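Local structure of glycosyl hydrolase, family 38 (Enterococcus faecalis, 5KBP) at residues E178-T183 with R888-R893. The protein probably hydrolyses alpha-mannosidic linkages as a metal-dependent glycoside hydrolase of family 38. Sequence-based numbering, arbitrary orientation.
Sequences EGPDQT and RPFEIR
The ring of F890 lies against P180, with P180 CB over one of its faces, 4.0 Å from the centroid of the F890 ring and 21° off the ring normal. This CH-pi contact is offset toward the rim, and F890 CD2 also approaches the backbone O of P180, at 3.3 Å. F890 reaches the proline with CG anti to its own carbonyl carbon (chi1 -54°), a setting that swings the ring beside its backbone N.

D181 takes up the other half of the interface with its CB rather than its carboxylate. D181 CB sits 3.3 Å from P889 O and 4.0 Å from F890 CB, while D181 CA makes a bent CA-H...O contact with the same P889 oxygen. With chi1 at 70°, the carboxylate folds back over its own turn, where T183 N gives a weak bond to D181 OD1; T183 OG1 lies improbably close to D181 OD2, so that bond is doubtful. No hydrogen bond joins the two segments, so the contact rests on van der Waals and CH-pi packing, with the CA-H...O contact at D181 CA, between two beta turns, type I from G179 to Q182 and type II from R888 to E891.

The second turn is braced from behind. R893 grips the E891 carboxylate side-on, R893 NE bonding E891 OE1 at 2.7 Å and NH2 bonding OE2; R888 N donates to OE2 as well, and the guanidinium of R888 lays one face over that oxygen.

The 178-183 turn links the antiparallel strands 174-178 and 184-189 of the N-terminal domain, whereas 888-893 leads into strand 892-897 of the C-terminal beta sandwich, so the contact joins parts far apart in sequence. Helix 136-141 lies beside both turns: its Q138 touches D181 and hydrogen-bonds F890 O and I892 N.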
ATOM      1  N   GLU A 178     -29.564 -27.242  -4.797  1.00 52.89           N
ATOM      2  CA  GLU A 178     -29.077 -28.422  -4.099  1.00 52.74           C
ATOM      3  C   GLU A 178     -27.598 -28.618  -4.404  1.00 52.11           C
ATOM      4  O   GLU A 178     -27.199 -28.637  -5.572  1.00 53.62           O
ATOM      5  CB  GLU A 178     -29.877 -29.661  -4.506  1.00 56.84           C
ATOM      6  CG  GLU A 178     -29.436 -30.944  -3.828  1.00 65.88           C
ATOM      7  CD  GLU A 178     -30.338 -32.116  -4.165  1.00 79.24           C
ATOM      8  OE1 GLU A 178     -31.498 -31.881  -4.566  1.00 80.76           O
ATOM      9  OE2 GLU A 178     -29.885 -33.273  -4.034  1.00 82.93           O
ATOM     10  N   GLY A 179     -26.790 -28.757  -3.353  1.00 53.73           N
ATOM     11  CA  GLY A 179     -25.373 -28.974  -3.519  1.00 53.69           C
ATOM     12  C   GLY A 179     -25.042 -30.432  -3.744  1.00 54.02           C
ATOM     13  O   GLY A 179     -25.914 -31.311  -3.785  1.00 57.19           O
ATOM     14  N   PRO A 180     -23.743 -30.711  -3.894  1.00 52.36           N
ATOM     15  CA  PRO A 180     -23.315 -32.103  -4.101  1.00 53.14           C
ATOM     16  C   PRO A 180     -23.570 -33.002  -2.905  1.00 56.43           C
ATOM     17  O   PRO A 180     -23.678 -34.222  -3.084  1.00 53.30           O
ATOM     18  CB  PRO A 180     -21.813 -31.969  -4.392  1.00 49.46           C
ATOM     19  CG  PRO A 180     -21.418 -30.686  -3.739  1.00 52.16           C
ATOM     20  CD  PRO A 180     -22.606 -29.776  -3.876  1.00 52.20           C
ATOM     21  N   ASP A 181     -23.672 -32.450  -1.699  1.00 60.27           N
ATOM     22  CA  ASP A 181     -24.004 -33.226  -0.511  1.00 60.33           C
ATOM     23  C   ASP A 181     -25.505 -33.324  -0.279  1.00 59.11           C
ATOM     24  O   ASP A 181     -25.925 -33.693   0.822  1.00 49.44           O
ATOM     25  CB  ASP A 181     -23.333 -32.619   0.722  1.00 62.52           C
ATOM     26  CG  ASP A 181     -23.940 -31.290   1.116  1.00 67.50           C
ATOM     27  OD1 ASP A 181     -24.245 -30.481   0.214  1.00 69.03           O
ATOM     28  OD2 ASP A 181     -24.125 -31.059   2.329  1.00 68.52           O
ATOM     29  N   GLN A 182     -26.314 -32.988  -1.284  1.00 64.39           N
ATOM     30  CA  GLN A 182     -27.774 -32.988  -1.247  1.00 55.51           C
ATOM     31  C   GLN A 182     -28.348 -31.944  -0.296  1.00 54.91           C
ATOM     32  O   GLN A 182     -29.562 -31.941  -0.054  1.00 59.68           O
ATOM     33  CB  GLN A 182     -28.339 -34.371  -0.897  1.00 50.15           C
ATOM     34  CG  GLN A 182     -27.942 -35.461  -1.882  1.00 60.48           C
ATOM     35  CD  GLN A 182     -28.767 -36.722  -1.725  1.00 75.14           C
ATOM     36  OE1 GLN A 182     -28.230 -37.830  -1.691  1.00 83.25           O
ATOM     37  NE2 GLN A 182     -30.082 -36.561  -1.638  1.00 76.06           N
ATOM     38  N   THR A 183     -27.518 -31.059   0.252  1.00 55.05           N
ATOM     39  CA  THR A 183     -28.036 -29.923   1.003  1.00 54.86           C
ATOM     40  C   THR A 183     -28.746 -28.967   0.053  1.00 53.48           C
ATOM     41  O   THR A 183     -28.245 -28.659  -1.031  1.00 49.23           O
ATOM     42  CB  THR A 183     -26.908 -29.200   1.741  1.00 54.57           C
ATOM     43  OG1 THR A 183     -26.257 -30.112   2.636  1.00 62.91           O
ATOM     44  CG2 THR A 183     -27.457 -28.027   2.542  1.00 47.71           C
ATOM     45  N   ARG A 888     -20.289 -37.936   5.719  1.00 59.37           N
ATOM     46  CA  ARG A 888     -21.217 -38.030   4.608  1.00 56.89           C
ATOM     47  C   ARG A 888     -20.564 -37.520   3.323  1.00 58.98           C
ATOM     48  O   ARG A 888     -19.580 -36.778   3.368  1.00 58.24           O
ATOM     49  CB  ARG A 888     -22.489 -37.245   4.923  1.00 62.44           C
ATOM     50  CG  ARG A 888     -23.281 -37.826   6.084  1.00 72.36           C
ATOM     51  CD  ARG A 888     -24.626 -37.142   6.251  1.00 86.16           C
ATOM     52  NE  ARG A 888     -24.489 -35.746   6.651  1.00 95.16           N
ATOM     53  CZ  ARG A 888     -24.376 -35.340   7.911  1.00 98.57           C
ATOM     54  NH1 ARG A 888     -24.256 -34.049   8.186  1.00 99.29           N
ATOM     55  NH2 ARG A 888     -24.379 -36.225   8.898  1.00 94.21           N
ATOM     56  N   PRO A 889     -21.083 -37.928   2.163  1.00 59.25           N
ATOM     57  CA  PRO A 889     -20.492 -37.485   0.891  1.00 60.21           C
ATOM     58  C   PRO A 889     -20.478 -35.968   0.764  1.00 62.80           C
ATOM     59  O   PRO A 889     -21.502 -35.302   0.930  1.00 56.15           O
ATOM     60  CB  PRO A 889     -21.399 -38.130  -0.166  1.00 60.39           C
ATOM     61  CG  PRO A 889     -22.617 -38.603   0.576  1.00 56.22           C
ATOM     62  CD  PRO A 889     -22.142 -38.926   1.950  1.00 57.10           C
ATOM     63  N   PHE A 890     -19.292 -35.429   0.468  1.00 67.22           N
ATOM     64  CA  PHE A 890     -19.087 -33.995   0.264  1.00 65.15           C
ATOM     65  C   PHE A 890     -19.455 -33.184   1.502  1.00 61.91           C
ATOM     66  O   PHE A 890     -19.795 -32.002   1.404  1.00 58.41           O
ATOM     67  CB  PHE A 890     -19.861 -33.488  -0.957  1.00 69.21           C
ATOM     68  CG  PHE A 890     -19.574 -34.251  -2.219  1.00 70.77           C
ATOM     69  CD1 PHE A 890     -18.371 -34.085  -2.885  1.00 72.95           C
ATOM     70  CD2 PHE A 890     -20.510 -35.126  -2.745  1.00 67.58           C
ATOM     71  CE1 PHE A 890     -18.103 -34.783  -4.049  1.00 71.26           C
ATOM     72  CE2 PHE A 890     -20.249 -35.826  -3.909  1.00 66.89           C
ATOM     73  CZ  PHE A 890     -19.045 -35.654  -4.561  1.00 67.90           C
ATOM     74  N   GLU A 891     -19.388 -33.803   2.677  1.00 58.68           N
ATOM     75  CA  GLU A 891     -19.691 -33.097   3.912  1.00 51.23           C
ATOM     76  C   GLU A 891     -18.495 -32.265   4.354  1.00 46.18           C
ATOM     77  O   GLU A 891     -17.348 -32.708   4.270  1.00 48.68           O
ATOM     78  CB  GLU A 891     -20.074 -34.077   5.020  1.00 52.46           C
ATOM     79  CG  GLU A 891     -20.586 -33.398   6.281  1.00 59.32           C
ATOM     80  CD  GLU A 891     -20.579 -34.313   7.489  1.00 64.11           C
ATOM     81  OE1 GLU A 891     -20.096 -33.880   8.555  1.00 57.63           O
ATOM     82  OE2 GLU A 891     -21.055 -35.461   7.372  1.00 63.24           O
ATOM     83  N   ILE A 892     -18.773 -31.053   4.821  1.00 44.53           N
ATOM     84  CA  ILE A 892     -17.770 -30.190   5.432  1.00 40.17           C
ATOM     85  C   ILE A 892     -17.954 -30.322   6.939  1.00 49.25           C
ATOM     86  O   ILE A 892     -18.868 -29.729   7.520  1.00 55.99           O
ATOM     87  CB  ILE A 892     -17.903 -28.738   4.970  1.00 45.84           C
ATOM     88  CG1 ILE A 892     -17.939 -28.661   3.443  1.00 46.45           C
ATOM     89  CG2 ILE A 892     -16.754 -27.907   5.515  1.00 38.07           C
ATOM     90  CD1 ILE A 892     -18.328 -27.295   2.921  1.00 38.89           C
ATOM     91  N   ARG A 893     -17.094 -31.106   7.579  1.00 51.21           N
ATOM     92  CA  ARG A 893     -17.214 -31.387   9.002  1.00 51.84           C
ATOM     93  C   ARG A 893     -16.232 -30.536   9.796  1.00 53.67           C
ATOM     94  O   ARG A 893     -15.071 -30.377   9.407  1.00 50.77           O
ATOM     95  CB  ARG A 893     -16.973 -32.871   9.286  1.00 48.87           C
ATOM     96  CG  ARG A 893     -17.178 -33.263  10.739  1.00 54.12           C
ATOM     97  CD  ARG A 893     -17.294 -34.768  10.897  1.00 53.00           C
ATOM     98  NE  ARG A 893     -18.510 -35.294  10.284  1.00 54.05           N
ATOM     99  CZ  ARG A 893     -18.865 -36.574  10.313  1.00 60.66           C
ATOM    100  NH1 ARG A 893     -18.094 -37.465  10.923  1.00 73.12           N
ATOM    101  NH2 ARG A 893     -19.989 -36.966   9.729  1.00 53.82           N
TER